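Side-chain contact in crispr-associated protein Cas5, dvulg subtype (Xanthomonas oryzae pv. oryzae, PDB 3VZI), which probably acts as a nucleic-acid-binding endoribonuclease in CRISPR-mediated microbial immunity: residues A[109-113]-A[114-118]. Sequence-based numbering, arbitrary orientation.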
ATOM      1  N   THR A 109     -14.271   1.592  -2.069  1.00 64.26           N
ATOM      2  CA  THR A 109     -14.318   0.246  -1.541  1.00 59.71           C
ATOM      3  C   THR A 109     -12.927  -0.081  -0.990  1.00 57.30           C
ATOM      4  O   THR A 109     -11.998  -0.433  -1.727  1.00 59.36           O
ATOM      5  CB  THR A 109     -14.749  -0.746  -2.632  1.00 57.71           C
ATOM      6  OG1 THR A 109     -15.968  -0.276  -3.199  1.00 59.85           O
ATOM      7  CG2 THR A 109     -14.982  -2.145  -2.054  1.00 54.79           C
ATOM      8  N   VAL A 110     -12.808   0.036   0.322  1.00 55.75           N
ATOM      9  CA  VAL A 110     -11.534   0.044   1.012  1.00 51.84           C
ATOM     10  C   VAL A 110     -11.439  -1.243   1.812  1.00 53.42           C
ATOM     11  O   VAL A 110     -12.495  -1.883   2.102  1.00 52.66           O
ATOM     12  CB  VAL A 110     -11.456   1.255   1.953  1.00 53.44           C
ATOM     13  CG1 VAL A 110     -11.618   2.532   1.143  1.00 55.86           C
ATOM     14  CG2 VAL A 110     -12.520   1.196   3.053  1.00 53.81           C
ATOM     15  N   LEU A 111     -10.193  -1.656   2.108  1.00 50.28           N
ATOM     16  CA  LEU A 111      -9.935  -2.764   3.037  1.00 48.41           C
ATOM     17  C   LEU A 111     -10.201  -2.262   4.449  1.00 50.44           C
ATOM     18  O   LEU A 111      -9.928  -1.088   4.764  1.00 50.53           O
ATOM     19  CB  LEU A 111      -8.489  -3.263   2.932  1.00 45.30           C
ATOM     20  CG  LEU A 111      -8.056  -4.017   1.667  1.00 42.50           C
ATOM     21  CD1 LEU A 111      -6.548  -3.932   1.475  1.00 38.04           C
ATOM     22  CD2 LEU A 111      -8.557  -5.478   1.624  1.00 41.02           C
ATOM     23  N   ARG A 112     -10.765  -3.126   5.284  1.00 50.77           N
ATOM     24  CA  ARG A 112     -11.081  -2.765   6.656  1.00 55.97           C
ATOM     25  C   ARG A 112     -10.088  -3.512   7.582  1.00 55.85           C
ATOM     26  O   ARG A 112      -9.560  -4.542   7.188  1.00 57.46           O
ATOM     27  CB  ARG A 112     -12.572  -3.056   6.907  1.00 60.33           C
ATOM     28  CG  ARG A 112     -12.997  -3.377   8.335  1.00 68.16           C
ATOM     29  CD  ARG A 112     -14.503  -3.164   8.581  1.00 76.48           C
ATOM     30  NE  ARG A 112     -14.861  -1.787   9.001  1.00 83.77           N
ATOM     31  CZ  ARG A 112     -14.067  -0.923   9.660  1.00 79.29           C
ATOM     32  NH1 ARG A 112     -12.840  -1.255  10.025  1.00 76.56           N
ATOM     33  NH2 ARG A 112     -14.507   0.288   9.966  1.00 80.14           N
ATOM     34  N   GLU A 113      -9.772  -2.958   8.751  1.00 58.05           N
ATOM     35  CA  GLU A 113      -8.922  -3.612   9.770  1.00 60.49           C
ATOM     36  C   GLU A 113      -7.750  -4.512   9.278  1.00 58.44           C
ATOM     37  O   GLU A 113      -7.720  -5.729   9.528  1.00 58.20           O
ATOM     38  CB  GLU A 113      -9.809  -4.356  10.782  1.00 66.60           C
ATOM     39  CG  GLU A 113     -10.196  -3.494  11.993  1.00 76.78           C
ATOM     40  CD  GLU A 113     -11.497  -3.923  12.683  1.00 87.34           C
ATOM     41  OE1 GLU A 113     -12.310  -4.668  12.081  1.00 89.15           O
ATOM     42  OE2 GLU A 113     -11.726  -3.498  13.841  1.00 93.48           O
ATOM     43  N   VAL A 114      -6.784  -3.907   8.590  1.00 54.13           N
ATOM     44  CA  VAL A 114      -5.668  -4.657   8.003  1.00 49.00           C
ATOM     45  C   VAL A 114      -4.422  -4.658   8.875  1.00 50.71           C
ATOM     46  O   VAL A 114      -4.302  -3.829   9.797  1.00 55.42           O
ATOM     47  CB  VAL A 114      -5.271  -4.133   6.614  1.00 44.74           C
ATOM     48  CG1 VAL A 114      -6.495  -4.090   5.701  1.00 44.59           C
ATOM     49  CG2 VAL A 114      -4.544  -2.789   6.722  1.00 43.12           C
ATOM     50  N   GLY A 115      -3.505  -5.588   8.575  1.00 46.79           N
ATOM     51  CA  GLY A 115      -2.166  -5.616   9.181  1.00 43.81           C
ATOM     52  C   GLY A 115      -1.221  -6.539   8.421  1.00 41.90           C
ATOM     53  O   GLY A 115      -1.516  -7.707   8.213  1.00 42.05           O
ATOM     54  N   TYR A 116      -0.088  -6.029   7.977  1.00 39.31           N
ATOM     55  CA  TYR A 116       0.842  -6.878   7.270  1.00 37.85           C
ATOM     56  C   TYR A 116       2.182  -6.839   7.963  1.00 38.99           C
ATOM     57  O   TYR A 116       2.411  -5.945   8.787  1.00 39.10           O
ATOM     58  CB  TYR A 116       1.017  -6.397   5.833  1.00 37.07           C
ATOM     59  CG  TYR A 116      -0.269  -5.975   5.181  1.00 36.00           C
ATOM     60  CD1 TYR A 116      -1.040  -6.886   4.471  1.00 36.12           C
ATOM     61  CD2 TYR A 116      -0.719  -4.673   5.292  1.00 36.49           C
ATOM     62  CE1 TYR A 116      -2.229  -6.510   3.887  1.00 35.81           C
ATOM     63  CE2 TYR A 116      -1.896  -4.282   4.700  1.00 36.48           C
ATOM     64  CZ  TYR A 116      -2.641  -5.202   4.004  1.00 36.50           C
ATOM     65  OH  TYR A 116      -3.827  -4.811   3.438  1.00 40.27           O
ATOM     66  N   ILE A 117       3.059  -7.802   7.625  1.00 38.48           N
ATOM     67  CA  ILE A 117       4.478  -7.741   7.985  1.00 39.04           C
ATOM     68  C   ILE A 117       5.282  -7.543   6.704  1.00 38.78           C
ATOM     69  O   ILE A 117       5.217  -8.361   5.831  1.00 41.87           O
ATOM     70  CB  ILE A 117       4.929  -9.042   8.670  1.00 41.54           C
ATOM     71  CG1 ILE A 117       4.219  -9.209  10.028  1.00 43.24           C
ATOM     72  CG2 ILE A 117       6.453  -9.088   8.802  1.00 39.09           C
ATOM     73  CD1 ILE A 117       4.683 -10.432  10.804  1.00 41.91           C
ATOM     74  N   ILE A 118       6.017  -6.451   6.556  1.00 38.95           N
ATOM     75  CA  ILE A 118       6.751  -6.249   5.315  1.00 37.69           C
ATOM     76  C   ILE A 118       8.169  -6.779   5.509  1.00 39.40           C
ATOM     77  O   ILE A 118       8.844  -6.409   6.474  1.00 42.35           O
ATOM     78  CB  ILE A 118       6.837  -4.748   4.967  1.00 38.72           C
ATOM     79  CG1 ILE A 118       5.499  -4.043   5.215  1.00 40.31           C
ATOM     80  CG2 ILE A 118       7.427  -4.526   3.573  1.00 36.94           C
ATOM     81  CD1 ILE A 118       4.735  -3.606   3.995  1.00 41.91           C
TER
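Leu111 and Val114 meet on the inner side of a corner where one strand ends and the next begins. CB of Leu111 lies 3.5 Å from CG1 of Val114, an apolar contact three residues apart. The first torsion of Val114 (chi1 -53°) sets CG1 beside the backbone N, and this methyl points into the inside of the bend, toward Leu111. Two residues on, the hydroxyl of Tyr116 joins them: its OH lies 3.5 Å from CD1 of Leu111. The two side chains cross at about a right angle. Leu111 touches the hydroxyl end of Tyr116, not the ring face. This inner side is buried.

The outer side is looser. Glu113 turns the corner with positive phi (35°). Its side chain starts away from the second strand, and the residue is exposed. Arg112 also points away from the second strand, and its NE forms a salt bridge with Glu67.

The corner joins two sheets. Strand 108-112 pairs with strands 15-16, 27-28 and 66-69. Strand 114-124 is an inner strand of the antiparallel sheet, between 7-13 and 51-60, in the strand order of the RRM (ferredoxin-like) fold. Phe18 touches both Leu111 and Tyr116, and Ala16 packs on Val114.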